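Branched-chain-amino-acid aminotransferase (Deinococcus radiodurans, PDB 3UZO) probably catalyses the pyridoxal-phosphate-dependent transfer of the amino group of leucine, isoleucine or valine to 2-oxoglutarate, giving glutamate and the branched-chain 2-oxo acid. Local coordinates at residues S27-S32 with C169-P174; I34-R39 with R127-F132; P134-G139 with I343-K348. One frame throughout, in Å; residues are numbered along the deposited sequence.

The three contacts lie on the same side of the chain's centre. Contact 1 is nearest the active site: its Phe-31 side chain comes within about 5 Å of a bound glutamate and about 9 Å of the pyridoxal phosphate. Contact 2 lies about 13 Å from it, centre to centre, and its two segments fall between those of contact 1 in the sequence. The two touch directly, with Thr-36 OG1 2.9 Å from Cys-169 O, a probable hydrogen bond. Contact 3, centred about 14 Å from contact 1, meets it through Pro-134, which packs on Leu-29 and Pro-171. Contacts 2 and 3 follow one another along the chain, about 19 Å apart, centre to centre.

Contact 1 of 3, residues S27-S32 with C169-P174; sequences STLGFS and CVPVGP
Leu-29 opens the contact between the loop ahead of strand 39-45 and the outgoing end of strand 162-172, part of the antiparallel sheet of this class-IV aminotransferase. Its CD2 methyl lies over the peptide between Pro-171 and Val-172, 3.4 Å from Val-172 N, and also reaches the proline ring at Pro-171 CB. The carbonyl of Leu-29 meets the next proline, with O 3.3 Å from Pro-174 CD, and Gly-173 sits against the same oxygen with no side chain to intervene.

Gly-30 makes the direct backbone link: Gly-173 N donates to Gly-30 O over 2.6 Å in a nearly straight bond (173°), just beyond the last residue of the strand. The same carbonyl oxygen lies against Val-172 CB.

Phe-31 runs beside Val-172, the two side chains pointing the same way, with Phe-31 CD1 4.0 Å from Val-172 CB. Its CG stands opposite the backbone N (chi1 -162°), which lays the ring along the valine. The ring also packs edge-to-face with Tyr-175 and Tyr-143, touches Ala-305, and meets Ile-155 of the second subunit. As these four residues contact bound glutamate, Phe-31 forms part of the packing immediately behind the substrate pocket, where the two subunits meet.

Ser-32 ends the contact through its carbonyl. Its O lies 3.4 Å from Val-170 CG1, the branch that a chi1 of -179° swings to the side of the valine's own carbonyl carbon. A water bridges the segments close by, donating to both main-chain oxygens, 2.6 Å to Ser-32 O and 2.9 Å to Pro-171 O.

Contact 2 of 3, residues I34-R39 with R127-F132; sequences IRTDLR and RANEHF
Asn-129 grips the backbone of Leu-38 at two points with its carboxamide. With CG anti to its own carbonyl carbon (chi1 -66°), the amide is directed at that residue. Leu-38 N donates to Asn-129 OD1 over 3.1 Å, in the carbonyl plane and on a lone pair, and Asn-129 ND2 returns a 2.7 Å bond to Leu-38 O. The second bond also uses a lone pair and runs near the plane of the amide, so the paired bonds fix the rotation of the carboxamide, which meets both the N-H and the C=O of one residue.

Beside this grip, Thr-36 CG2 rests over one face of the Phe-132 ring, a CH-pi contact 3.7 Å from the centroid and 15° off the ring normal. Asp-37 lies at the rim of the same ring, its carboxylate plane turned 78° to it, with OD1 3.6 Å from Phe-132 CE1. His-131 NE2 donates to Asp-37 OD2, a short 2.5 Å bond, close to the plane of the imidazole but reaching the oxygen from above the carboxylate plane. The negative charge of Asp-37 would probably favour a protonated imidazole.

Further out, the methyls Leu-38 CD1 and Ala-128 CB pack at 4.1 Å. Asn-129 ND2 also donates to Val-125 O in the last turn of the helix, which helps hold the amide for Leu-38. Arg-39 reaches Glu-64 of the second subunit through a salt bridge.

The contact thus joins the end of helix 115-128, and the 3-10 turn following it, to the loop leading into strand 39-45; Ala-128 touches strand 48-55 on one flank, while Asn-129 and Thr-36 rest on strand 162-172.

Contact 3 of 3, residues P134-G139 with I343-K348; sequences PPYGTG and IQYGDK
Tyr-136 and Asp-347 form a surface contact in which two loops meet through aromatic side chains and a carboxylate: 134-139, between helix 115-128 and strand 141-151, and the chain leaving helix 331-344. The phenol of Tyr-136 and the carboxylate of Asp-347 come from opposite directions. Tyr-136 OH donates to Asp-347 OD2 over 2.7 Å, reaching that oxygen on its syn side and 27° out of the carboxylate plane. The extended first torsion of Tyr-136 (chi1 -173°) carries the ring across to the other loop. OD2 lies at the edge of the tyrosine, near the ring plane, while the planes of ring and carboxylate are 81° apart.

Tyr-345 crosses in the other direction. Tyr-345 OH comes within 3.1 Å of Gly-139 O, and is hydrogen-bonded to the next carbonyl, Gly-140 O, at the approach to strand 141-151. Behind it, Tyr-345 CB meets Tyr-136 CE2 at 4.3 Å, a loose apolar touch between the two tyrosines. The Tyr-345 ring also packs edge-to-face against Tyr-82 of strand 74-83.

Within the first loop, Pro-135 O accepts from both Thr-138 N and Thr-138 OG1, the latter at 2.7 Å. These two bonds tie together the beta turn from Pro-135 to Thr-138, close to type II, with Tyr-136 and Gly-137 at its corners. Trp-26 packs on Pro-134, Pro-135 and Thr-138.

On the other side, the chain leaves helix 331-344 at Gly-346, which has positive phi, and two backbone bonds run back into the last turn, one of them Gly-346 N to Ile-343 O: a Schellman motif, closing the helix just before Asp-347.

Contact 1 of 3, residues S27-S32 with C169-P174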
ATOM      1  N   SER A  27     -30.781 -15.080   4.521  1.00 16.78           N
ATOM      2  CA  SER A  27     -30.168 -16.345   4.915  1.00 17.66           C
ATOM      3  C   SER A  27     -28.956 -16.778   4.099  1.00 18.48           C
ATOM      4  O   SER A  27     -28.099 -17.503   4.605  1.00 18.80           O
ATOM      5  CB  SER A  27     -31.214 -17.467   4.888  1.00 26.86           C
ATOM      6  OG  SER A  27     -31.569 -17.806   3.556  1.00 27.48           O
ATOM      7  N   THR A  28     -28.869 -16.335   2.849  1.00 11.34           N
ATOM      8  CA  THR A  28     -27.751 -16.738   1.995  1.00 10.71           C
ATOM      9  C   THR A  28     -26.707 -15.642   1.858  1.00 12.07           C
ATOM     10  O   THR A  28     -25.771 -15.753   1.074  1.00 15.50           O
ATOM     11  CB  THR A  28     -28.240 -17.121   0.583  1.00 16.13           C
ATOM     12  OG1 THR A  28     -28.901 -15.998  -0.009  1.00 19.22           O
ATOM     13  CG2 THR A  28     -29.214 -18.294   0.656  1.00 13.73           C
ATOM     14  N   LEU A  29     -26.877 -14.583   2.636  1.00 13.25           N
ATOM     15  CA  LEU A  29     -25.951 -13.469   2.598  1.00 12.86           C
ATOM     16  C   LEU A  29     -24.572 -13.900   3.099  1.00  9.56           C
ATOM     17  O   LEU A  29     -24.457 -14.615   4.091  1.00  9.31           O
ATOM     18  CB  LEU A  29     -26.493 -12.335   3.474  1.00 30.15           C
ATOM     19  CG  LEU A  29     -26.416 -10.894   2.972  1.00 31.73           C
ATOM     20  CD1 LEU A  29     -27.135 -10.754   1.641  1.00 32.08           C
ATOM     21  CD2 LEU A  29     -27.042  -9.978   4.015  1.00 30.65           C
ATOM     22  N   GLY A  30     -23.533 -13.472   2.391  1.00 10.24           N
ATOM     23  CA  GLY A  30     -22.174 -13.779   2.793  1.00 10.98           C
ATOM     24  C   GLY A  30     -21.475 -12.446   3.017  1.00 12.36           C
ATOM     25  O   GLY A  30     -21.979 -11.585   3.736  1.00 11.03           O
ATOM     26  N   PHE A  31     -20.320 -12.261   2.398  1.00 10.49           N
ATOM     27  CA  PHE A  31     -19.603 -11.001   2.530  1.00 12.51           C
ATOM     28  C   PHE A  31     -19.159 -10.621   1.128  1.00 12.64           C
ATOM     29  O   PHE A  31     -18.002 -10.812   0.754  1.00 13.62           O
ATOM     30  CB  PHE A  31     -18.387 -11.142   3.458  1.00 14.82           C
ATOM     31  CG  PHE A  31     -17.855  -9.823   3.974  1.00 11.73           C
ATOM     32  CD1 PHE A  31     -18.341  -9.276   5.160  1.00 13.18           C
ATOM     33  CD2 PHE A  31     -16.877  -9.127   3.270  1.00 13.83           C
ATOM     34  CE1 PHE A  31     -17.860  -8.050   5.643  1.00 10.53           C
ATOM     35  CE2 PHE A  31     -16.382  -7.902   3.737  1.00 12.24           C
ATOM     36  CZ  PHE A  31     -16.877  -7.360   4.930  1.00 12.35           C
ATOM     37  N   SER A  32     -20.102 -10.099   0.350  1.00 15.37           N
ATOM     38  CA  SER A  32     -19.845  -9.697  -1.028  1.00 15.45           C
ATOM     39  C   SER A  32     -20.611  -8.421  -1.348  1.00 13.78           C
ATOM     40  O   SER A  32     -21.693  -8.183  -0.811  1.00 10.84           O
ATOM     41  CB  SER A  32     -20.277 -10.803  -1.989  1.00 23.36           C
ATOM     42  OG  SER A  32     -19.462 -11.948  -1.824  1.00 31.35           O
ATOM     43  N   CYS A 169     -22.688   1.298   2.265  1.00 10.22           N
ATOM     44  CA  CYS A 169     -23.020   0.151   3.097  1.00 12.30           C
ATOM     45  C   CYS A 169     -23.402  -1.048   2.251  1.00 10.51           C
ATOM     46  O   CYS A 169     -23.771  -0.906   1.090  1.00 10.58           O
ATOM     47  CB  CYS A 169     -24.156   0.500   4.067  1.00  8.49           C
ATOM     48  SG  CYS A 169     -25.741   0.869   3.279  1.00 11.38           S
ATOM     49  N   VAL A 170     -23.300  -2.227   2.851  1.00 10.73           N
ATOM     50  CA  VAL A 170     -23.606  -3.487   2.180  1.00 10.70           C
ATOM     51  C   VAL A 170     -24.155  -4.476   3.203  1.00 11.54           C
ATOM     52  O   VAL A 170     -23.521  -4.731   4.226  1.00 13.19           O
ATOM     53  CB  VAL A 170     -22.323  -4.120   1.563  1.00  7.62           C
ATOM     54  CG1 VAL A 170     -22.669  -5.431   0.836  1.00  7.99           C
ATOM     55  CG2 VAL A 170     -21.652  -3.141   0.612  1.00  3.82           C
ATOM     56  N   PRO A 171     -25.351  -5.030   2.956  1.00 12.63           N
ATOM     57  CA  PRO A 171     -25.889  -5.995   3.920  1.00 12.00           C
ATOM     58  C   PRO A 171     -24.987  -7.227   3.839  1.00 12.04           C
ATOM     59  O   PRO A 171     -24.614  -7.642   2.740  1.00 11.18           O
ATOM     60  CB  PRO A 171     -27.292  -6.270   3.383  1.00  9.90           C
ATOM     61  CG  PRO A 171     -27.107  -6.110   1.884  1.00  9.88           C
ATOM     62  CD  PRO A 171     -26.249  -4.872   1.797  1.00  7.40           C
ATOM     63  N   VAL A 172     -24.623  -7.803   4.980  1.00 11.60           N
ATOM     64  CA  VAL A 172     -23.739  -8.969   4.971  1.00 13.05           C
ATOM     65  C   VAL A 172     -24.069 -10.000   6.039  1.00 14.66           C
ATOM     66  O   VAL A 172     -24.768  -9.713   7.013  1.00 13.11           O
ATOM     67  CB  VAL A 172     -22.257  -8.575   5.204  1.00 14.79           C
ATOM     68  CG1 VAL A 172     -21.832  -7.487   4.240  1.00 12.48           C
ATOM     69  CG2 VAL A 172     -22.068  -8.117   6.651  1.00 15.73           C
ATOM     70  N   GLY A 173     -23.541 -11.204   5.838  1.00 14.24           N
ATOM     71  CA  GLY A 173     -23.708 -12.284   6.791  1.00 17.43           C
ATOM     72  C   GLY A 173     -22.317 -12.635   7.302  1.00 20.78           C
ATOM     73  O   GLY A 173     -21.561 -11.745   7.696  1.00 21.42           O
ATOM     74  N   PRO A 174     -21.931 -13.919   7.284  1.00 20.90           N
ATOM     75  CA  PRO A 174     -20.616 -14.379   7.749  1.00 22.46           C
ATOM     76  C   PRO A 174     -19.429 -14.046   6.831  1.00 24.19           C
ATOM     77  O   PRO A 174     -19.571 -13.966   5.610  1.00 21.85           O
ATOM     78  CB  PRO A 174     -20.825 -15.885   7.900  1.00 48.86           C
ATOM     79  CG  PRO A 174     -21.810 -16.192   6.820  1.00 48.78           C
ATOM     80  CD  PRO A 174     -22.801 -15.063   6.955  1.00 46.98           C
TER
HETATM   81  O   HOH W   1     -22.915  -9.349   1.160  1.00 15.71           O

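Contact 2 of 3, residues I34-R39 with R127-F132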
ATOM      1  N   ILE A  34     -22.963  -5.673  -2.719  1.00 11.60           N
ATOM      2  CA  ILE A  34     -24.329  -5.587  -3.201  1.00 12.70           C
ATOM      3  C   ILE A  34     -24.543  -4.084  -3.231  1.00 12.40           C
ATOM      4  O   ILE A  34     -24.221  -3.387  -2.257  1.00  9.99           O
ATOM      5  CB  ILE A  34     -25.331  -6.229  -2.221  1.00 12.93           C
ATOM      6  CG1 ILE A  34     -25.140  -7.748  -2.213  1.00 17.17           C
ATOM      7  CG2 ILE A  34     -26.751  -5.870  -2.625  1.00 16.47           C
ATOM      8  CD1 ILE A  34     -26.022  -8.477  -1.225  1.00 17.32           C
ATOM      9  N   ARG A  35     -25.059  -3.571  -4.341  1.00 11.17           N
ATOM     10  CA  ARG A  35     -25.264  -2.138  -4.436  1.00 11.51           C
ATOM     11  C   ARG A  35     -26.485  -1.679  -3.664  1.00 11.69           C
ATOM     12  O   ARG A  35     -27.612  -2.112  -3.937  1.00 10.51           O
ATOM     13  CB  ARG A  35     -25.385  -1.707  -5.898  1.00 16.99           C
ATOM     14  CG  ARG A  35     -25.511  -0.199  -6.066  1.00 19.21           C
ATOM     15  CD  ARG A  35     -25.452   0.212  -7.522  1.00 24.19           C
ATOM     16  NE  ARG A  35     -25.599   1.657  -7.681  1.00 26.68           N
ATOM     17  CZ  ARG A  35     -25.373   2.308  -8.818  1.00 30.55           C
ATOM     18  NH1 ARG A  35     -24.989   1.640  -9.903  1.00 32.12           N
ATOM     19  NH2 ARG A  35     -25.523   3.628  -8.873  1.00 30.27           N
ATOM     20  N   THR A  36     -26.265  -0.816  -2.678  1.00  8.82           N
ATOM     21  CA  THR A  36     -27.392  -0.295  -1.920  1.00  9.69           C
ATOM     22  C   THR A  36     -27.779   1.027  -2.585  1.00  9.21           C
ATOM     23  O   THR A  36     -27.100   1.483  -3.507  1.00  9.50           O
ATOM     24  CB  THR A  36     -27.053  -0.111  -0.426  1.00 13.82           C
ATOM     25  OG1 THR A  36     -25.826   0.609  -0.300  1.00 10.27           O
ATOM     26  CG2 THR A  36     -26.910  -1.484   0.258  1.00 11.49           C
ATOM     27  N   ASP A  37     -28.858   1.646  -2.129  1.00 10.94           N
ATOM     28  CA  ASP A  37     -29.344   2.867  -2.773  1.00 11.64           C
ATOM     29  C   ASP A  37     -28.501   4.142  -2.724  1.00 10.59           C
ATOM     30  O   ASP A  37     -28.197   4.736  -3.762  1.00  9.20           O
ATOM     31  CB  ASP A  37     -30.759   3.183  -2.266  1.00 13.83           C
ATOM     32  CG  ASP A  37     -31.756   2.068  -2.575  1.00 19.26           C
ATOM     33  OD1 ASP A  37     -31.452   1.215  -3.438  1.00 20.47           O
ATOM     34  OD2 ASP A  37     -32.848   2.048  -1.965  1.00 19.02           O
ATOM     35  N   LEU A  38     -28.116   4.564  -1.528  1.00 10.43           N
ATOM     36  CA  LEU A  38     -27.375   5.806  -1.394  1.00  9.25           C
ATOM     37  C   LEU A  38     -26.117   5.730  -0.531  1.00 10.01           C
ATOM     38  O   LEU A  38     -26.081   5.011   0.475  1.00  6.36           O
ATOM     39  CB  LEU A  38     -28.307   6.866  -0.812  1.00  9.59           C
ATOM     40  CG  LEU A  38     -29.529   7.218  -1.662  1.00 10.24           C
ATOM     41  CD1 LEU A  38     -30.584   7.918  -0.796  1.00 12.77           C
ATOM     42  CD2 LEU A  38     -29.095   8.090  -2.823  1.00 12.36           C
ATOM     43  N   ARG A  39     -25.095   6.472  -0.940  1.00  6.53           N
ATOM     44  CA  ARG A  39     -23.850   6.537  -0.176  1.00  9.56           C
ATOM     45  C   ARG A  39     -23.479   7.995   0.090  1.00 11.48           C
ATOM     46  O   ARG A  39     -23.912   8.909  -0.636  1.00 10.67           O
ATOM     47  CB  ARG A  39     -22.710   5.817  -0.911  1.00 12.42           C
ATOM     48  CG  ARG A  39     -22.479   6.244  -2.350  1.00 15.38           C
ATOM     49  CD  ARG A  39     -22.576   5.042  -3.276  1.00 18.72           C
ATOM     50  NE  ARG A  39     -23.961   4.715  -3.550  1.00 22.15           N
ATOM     51  CZ  ARG A  39     -24.486   3.496  -3.538  1.00 20.41           C
ATOM     52  NH1 ARG A  39     -23.753   2.420  -3.257  1.00 14.50           N
ATOM     53  NH2 ARG A  39     -25.771   3.365  -3.813  1.00 20.36           N
ATOM     54  N   ARG A 127     -29.661   5.216   7.878  1.00 13.72           N
ATOM     55  CA  ARG A 127     -31.045   5.657   7.760  1.00 15.03           C
ATOM     56  C   ARG A 127     -31.592   5.634   6.333  1.00 14.79           C
ATOM     57  O   ARG A 127     -32.716   5.197   6.112  1.00 15.62           O
ATOM     58  CB  ARG A 127     -31.196   7.051   8.368  1.00 13.84           C
ATOM     59  CG  ARG A 127     -31.118   7.029   9.888  1.00 14.39           C
ATOM     60  CD  ARG A 127     -30.883   8.405  10.474  1.00 15.86           C
ATOM     61  NE  ARG A 127     -30.727   8.326  11.925  1.00 18.34           N
ATOM     62  CZ  ARG A 127     -30.118   9.248  12.661  1.00 18.31           C
ATOM     63  NH1 ARG A 127     -29.606  10.324  12.081  1.00 17.09           N
ATOM     64  NH2 ARG A 127     -30.009   9.085  13.976  1.00 18.60           N
ATOM     65  N   ALA A 128     -30.794   6.076   5.368  1.00 13.41           N
ATOM     66  CA  ALA A 128     -31.228   6.116   3.972  1.00 11.95           C
ATOM     67  C   ALA A 128     -31.295   4.738   3.321  1.00 11.38           C
ATOM     68  O   ALA A 128     -31.946   4.570   2.299  1.00 11.96           O
ATOM     69  CB  ALA A 128     -30.307   7.021   3.170  1.00 12.23           C
ATOM     70  N   ASN A 129     -30.614   3.760   3.913  1.00  9.15           N
ATOM     71  CA  ASN A 129     -30.599   2.402   3.380  1.00 11.19           C
ATOM     72  C   ASN A 129     -31.132   1.423   4.418  1.00 10.80           C
ATOM     73  O   ASN A 129     -30.756   0.250   4.420  1.00  9.23           O
ATOM     74  CB  ASN A 129     -29.168   2.003   2.999  1.00 10.97           C
ATOM     75  CG  ASN A 129     -28.614   2.823   1.848  1.00 11.87           C
ATOM     76  OD1 ASN A 129     -28.940   2.582   0.687  1.00 12.45           O
ATOM     77  ND2 ASN A 129     -27.777   3.805   2.170  1.00 10.97           N
ATOM     78  N   GLU A 130     -32.011   1.896   5.298  1.00  7.98           N
ATOM     79  CA  GLU A 130     -32.542   1.030   6.348  1.00 11.15           C
ATOM     80  C   GLU A 130     -33.197  -0.250   5.839  1.00 11.40           C
ATOM     81  O   GLU A 130     -33.158  -1.287   6.519  1.00 12.76           O
ATOM     82  CB  GLU A 130     -33.534   1.799   7.227  1.00 16.25           C
ATOM     83  CG  GLU A 130     -34.264   0.918   8.222  1.00 19.11           C
ATOM     84  CD  GLU A 130     -35.125   1.702   9.185  1.00 21.37           C
ATOM     85  OE1 GLU A 130     -35.854   1.062   9.967  1.00 22.69           O
ATOM     86  OE2 GLU A 130     -35.071   2.952   9.164  1.00 21.74           O
ATOM     87  N   HIS A 131     -33.795  -0.183   4.651  1.00 14.01           N
ATOM     88  CA  HIS A 131     -34.453  -1.343   4.068  1.00 14.52           C
ATOM     89  C   HIS A 131     -33.481  -2.461   3.682  1.00 14.44           C
ATOM     90  O   HIS A 131     -33.915  -3.553   3.315  1.00 11.07           O
ATOM     91  CB  HIS A 131     -35.317  -0.930   2.857  1.00 13.40           C
ATOM     92  CG  HIS A 131     -34.614  -0.048   1.870  1.00 14.16           C
ATOM     93  ND1 HIS A 131     -34.133   1.203   2.194  1.00 15.77           N
ATOM     94  CD2 HIS A 131     -34.327  -0.231   0.558  1.00 12.43           C
ATOM     95  CE1 HIS A 131     -33.578   1.751   1.126  1.00 14.69           C
ATOM     96  NE2 HIS A 131     -33.682   0.901   0.120  1.00 13.59           N
ATOM     97  N   PHE A 132     -32.177  -2.190   3.778  1.00 11.47           N
ATOM     98  CA  PHE A 132     -31.153  -3.187   3.467  1.00 10.63           C
ATOM     99  C   PHE A 132     -30.605  -3.824   4.745  1.00 11.54           C
ATOM    100  O   PHE A 132     -29.744  -4.698   4.693  1.00 10.78           O
ATOM    101  CB  PHE A 132     -29.988  -2.567   2.691  1.00 11.67           C
ATOM    102  CG  PHE A 132     -30.275  -2.333   1.230  1.00 10.95           C
ATOM    103  CD1 PHE A 132     -30.565  -1.055   0.760  1.00 10.08           C
ATOM    104  CD2 PHE A 132     -30.233  -3.388   0.323  1.00 11.73           C
ATOM    105  CE1 PHE A 132     -30.807  -0.824  -0.592  1.00 10.74           C
ATOM    106  CE2 PHE A 132     -30.473  -3.171  -1.036  1.00 12.95           C
ATOM    107  CZ  PHE A 132     -30.762  -1.882  -1.493  1.00 10.75           C
TER

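Contact 3 of 3, residues P134-G139 with I343-K348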
ATOM      1  N   PRO A 134     -30.552  -6.339   7.531  1.00  7.28           N
ATOM      2  CA  PRO A 134     -31.113  -7.675   7.790  1.00  9.16           C
ATOM      3  C   PRO A 134     -31.954  -7.703   9.069  1.00  9.51           C
ATOM      4  O   PRO A 134     -31.507  -7.246  10.119  1.00  9.21           O
ATOM      5  CB  PRO A 134     -29.866  -8.557   7.901  1.00 10.41           C
ATOM      6  CG  PRO A 134     -28.907  -7.881   6.954  1.00  9.68           C
ATOM      7  CD  PRO A 134     -29.097  -6.416   7.313  1.00 10.13           C
ATOM      8  N   PRO A 135     -33.186  -8.237   8.995  1.00 13.67           N
ATOM      9  CA  PRO A 135     -34.044  -8.293  10.187  1.00 15.45           C
ATOM     10  C   PRO A 135     -33.532  -9.210  11.298  1.00 16.41           C
ATOM     11  O   PRO A 135     -32.723 -10.115  11.059  1.00 14.93           O
ATOM     12  CB  PRO A 135     -35.388  -8.757   9.626  1.00 18.12           C
ATOM     13  CG  PRO A 135     -34.985  -9.598   8.449  1.00 21.14           C
ATOM     14  CD  PRO A 135     -33.899  -8.757   7.815  1.00 17.18           C
ATOM     15  N   TYR A 136     -34.006  -8.962  12.515  1.00 14.01           N
ATOM     16  CA  TYR A 136     -33.608  -9.770  13.662  1.00 15.88           C
ATOM     17  C   TYR A 136     -34.057 -11.206  13.406  1.00 16.59           C
ATOM     18  O   TYR A 136     -35.166 -11.450  12.932  1.00 16.53           O
ATOM     19  CB  TYR A 136     -34.244  -9.224  14.947  1.00 14.94           C
ATOM     20  CG  TYR A 136     -33.748  -9.910  16.199  1.00 15.86           C
ATOM     21  CD1 TYR A 136     -34.355 -11.075  16.667  1.00 13.71           C
ATOM     22  CD2 TYR A 136     -32.635  -9.426  16.881  1.00 15.05           C
ATOM     23  CE1 TYR A 136     -33.858 -11.742  17.787  1.00 16.76           C
ATOM     24  CE2 TYR A 136     -32.131 -10.082  17.996  1.00 16.67           C
ATOM     25  CZ  TYR A 136     -32.745 -11.240  18.445  1.00 17.35           C
ATOM     26  OH  TYR A 136     -32.239 -11.887  19.544  1.00 13.91           O
ATOM     27  N   GLY A 137     -33.196 -12.159  13.727  1.00 18.23           N
ATOM     28  CA  GLY A 137     -33.534 -13.547  13.474  1.00 19.74           C
ATOM     29  C   GLY A 137     -32.580 -14.026  12.402  1.00 19.07           C
ATOM     30  O   GLY A 137     -32.239 -15.206  12.341  1.00 19.52           O
ATOM     31  N   THR A 138     -32.175 -13.101  11.534  1.00 32.84           N
ATOM     32  CA  THR A 138     -31.203 -13.406  10.492  1.00 34.29           C
ATOM     33  C   THR A 138     -29.933 -12.852  11.117  1.00 35.27           C
ATOM     34  O   THR A 138     -29.872 -11.671  11.464  1.00 40.97           O
ATOM     35  CB  THR A 138     -31.443 -12.623   9.175  1.00 17.84           C
ATOM     36  OG1 THR A 138     -31.018 -11.265   9.347  1.00 13.17           O
ATOM     37  CG2 THR A 138     -32.914 -12.640   8.781  1.00 16.23           C
ATOM     38  N   GLY A 139     -28.926 -13.687  11.284  1.00 18.68           N
ATOM     39  CA  GLY A 139     -27.700 -13.200  11.884  1.00 14.65           C
ATOM     40  C   GLY A 139     -26.953 -12.217  10.995  1.00 10.88           C
ATOM     41  O   GLY A 139     -25.735 -12.131  11.074  1.00 10.39           O
ATOM     42  N   ILE A 343     -24.463  -8.035  22.825  1.00 14.36           N
ATOM     43  CA  ILE A 343     -24.409  -6.586  22.997  1.00 15.63           C
ATOM     44  C   ILE A 343     -24.736  -5.877  21.681  1.00 15.07           C
ATOM     45  O   ILE A 343     -25.569  -4.969  21.637  1.00 14.50           O
ATOM     46  CB  ILE A 343     -23.006  -6.140  23.473  1.00 10.67           C
ATOM     47  CG1 ILE A 343     -22.789  -6.593  24.919  1.00  7.76           C
ATOM     48  CG2 ILE A 343     -22.860  -4.624  23.348  1.00 11.13           C
ATOM     49  CD1 ILE A 343     -21.362  -6.430  25.411  1.00  6.88           C
ATOM     50  N   GLN A 344     -24.070  -6.300  20.610  1.00 11.54           N
ATOM     51  CA  GLN A 344     -24.282  -5.700  19.301  1.00 12.80           C
ATOM     52  C   GLN A 344     -25.750  -5.730  18.857  1.00 10.79           C
ATOM     53  O   GLN A 344     -26.267  -4.733  18.359  1.00 13.22           O
ATOM     54  CB  GLN A 344     -23.385  -6.397  18.267  1.00 10.25           C
ATOM     55  CG  GLN A 344     -21.898  -6.283  18.624  1.00 12.59           C
ATOM     56  CD  GLN A 344     -20.994  -7.061  17.698  1.00 13.57           C
ATOM     57  OE1 GLN A 344     -21.358  -8.137  17.212  1.00 14.20           O
ATOM     58  NE2 GLN A 344     -19.796  -6.529  17.456  1.00 15.34           N
ATOM     59  N   TYR A 345     -26.423  -6.861  19.043  1.00 11.06           N
ATOM     60  CA  TYR A 345     -27.818  -6.970  18.634  1.00 12.46           C
ATOM     61  C   TYR A 345     -28.840  -6.484  19.656  1.00 11.64           C
ATOM     62  O   TYR A 345     -30.037  -6.596  19.422  1.00 12.41           O
ATOM     63  CB  TYR A 345     -28.163  -8.405  18.247  1.00 13.30           C
ATOM     64  CG  TYR A 345     -27.636  -8.813  16.899  1.00 14.75           C
ATOM     65  CD1 TYR A 345     -26.394  -9.434  16.774  1.00 17.41           C
ATOM     66  CD2 TYR A 345     -28.375  -8.567  15.739  1.00 16.18           C
ATOM     67  CE1 TYR A 345     -25.901  -9.800  15.528  1.00 17.58           C
ATOM     68  CE2 TYR A 345     -27.893  -8.928  14.491  1.00 13.36           C
ATOM     69  CZ  TYR A 345     -26.657  -9.542  14.390  1.00 14.58           C
ATOM     70  OH  TYR A 345     -26.172  -9.895  13.155  1.00 13.84           O
ATOM     71  N   GLY A 346     -28.367  -5.954  20.778  1.00 13.46           N
ATOM     72  CA  GLY A 346     -29.269  -5.442  21.800  1.00 13.04           C
ATOM     73  C   GLY A 346     -29.890  -6.454  22.742  1.00 15.13           C
ATOM     74  O   GLY A 346     -30.860  -6.141  23.442  1.00 13.37           O
ATOM     75  N   ASP A 347     -29.352  -7.667  22.781  1.00 16.36           N
ATOM     76  CA  ASP A 347     -29.909  -8.678  23.672  1.00 18.06           C
ATOM     77  C   ASP A 347     -29.239  -8.672  25.036  1.00 18.48           C
ATOM     78  O   ASP A 347     -29.739  -9.279  25.985  1.00 19.62           O
ATOM     79  CB  ASP A 347     -29.792 -10.065  23.050  1.00 20.51           C
ATOM     80  CG  ASP A 347     -30.667 -10.222  21.836  1.00 19.95           C
ATOM     81  OD1 ASP A 347     -31.853  -9.845  21.911  1.00 19.68           O
ATOM     82  OD2 ASP A 347     -30.171 -10.722  20.811  1.00 19.61           O
ATOM     83  N   LYS A 348     -28.104  -7.992  25.130  1.00 16.94           N
ATOM     84  CA  LYS A 348     -27.386  -7.901  26.388  1.00 16.31           C
ATOM     85  C   LYS A 348     -27.081  -6.446  26.681  1.00 16.50           C
ATOM     86  O   LYS A 348     -26.874  -5.648  25.773  1.00 14.86           O
ATOM     87  CB  LYS A 348     -26.078  -8.694  26.329  1.00 15.88           C
ATOM     88  CG  LYS A 348     -26.261 -10.197  26.266  1.00 19.69           C
ATOM     89  CD  LYS A 348     -24.910 -10.890  26.145  1.00 19.95           C
ATOM     90  CE  LYS A 348     -25.058 -12.401  26.144  1.00 21.27           C
ATOM     91  NZ  LYS A 348     -25.665 -12.904  27.407  1.00 20.63           N
TER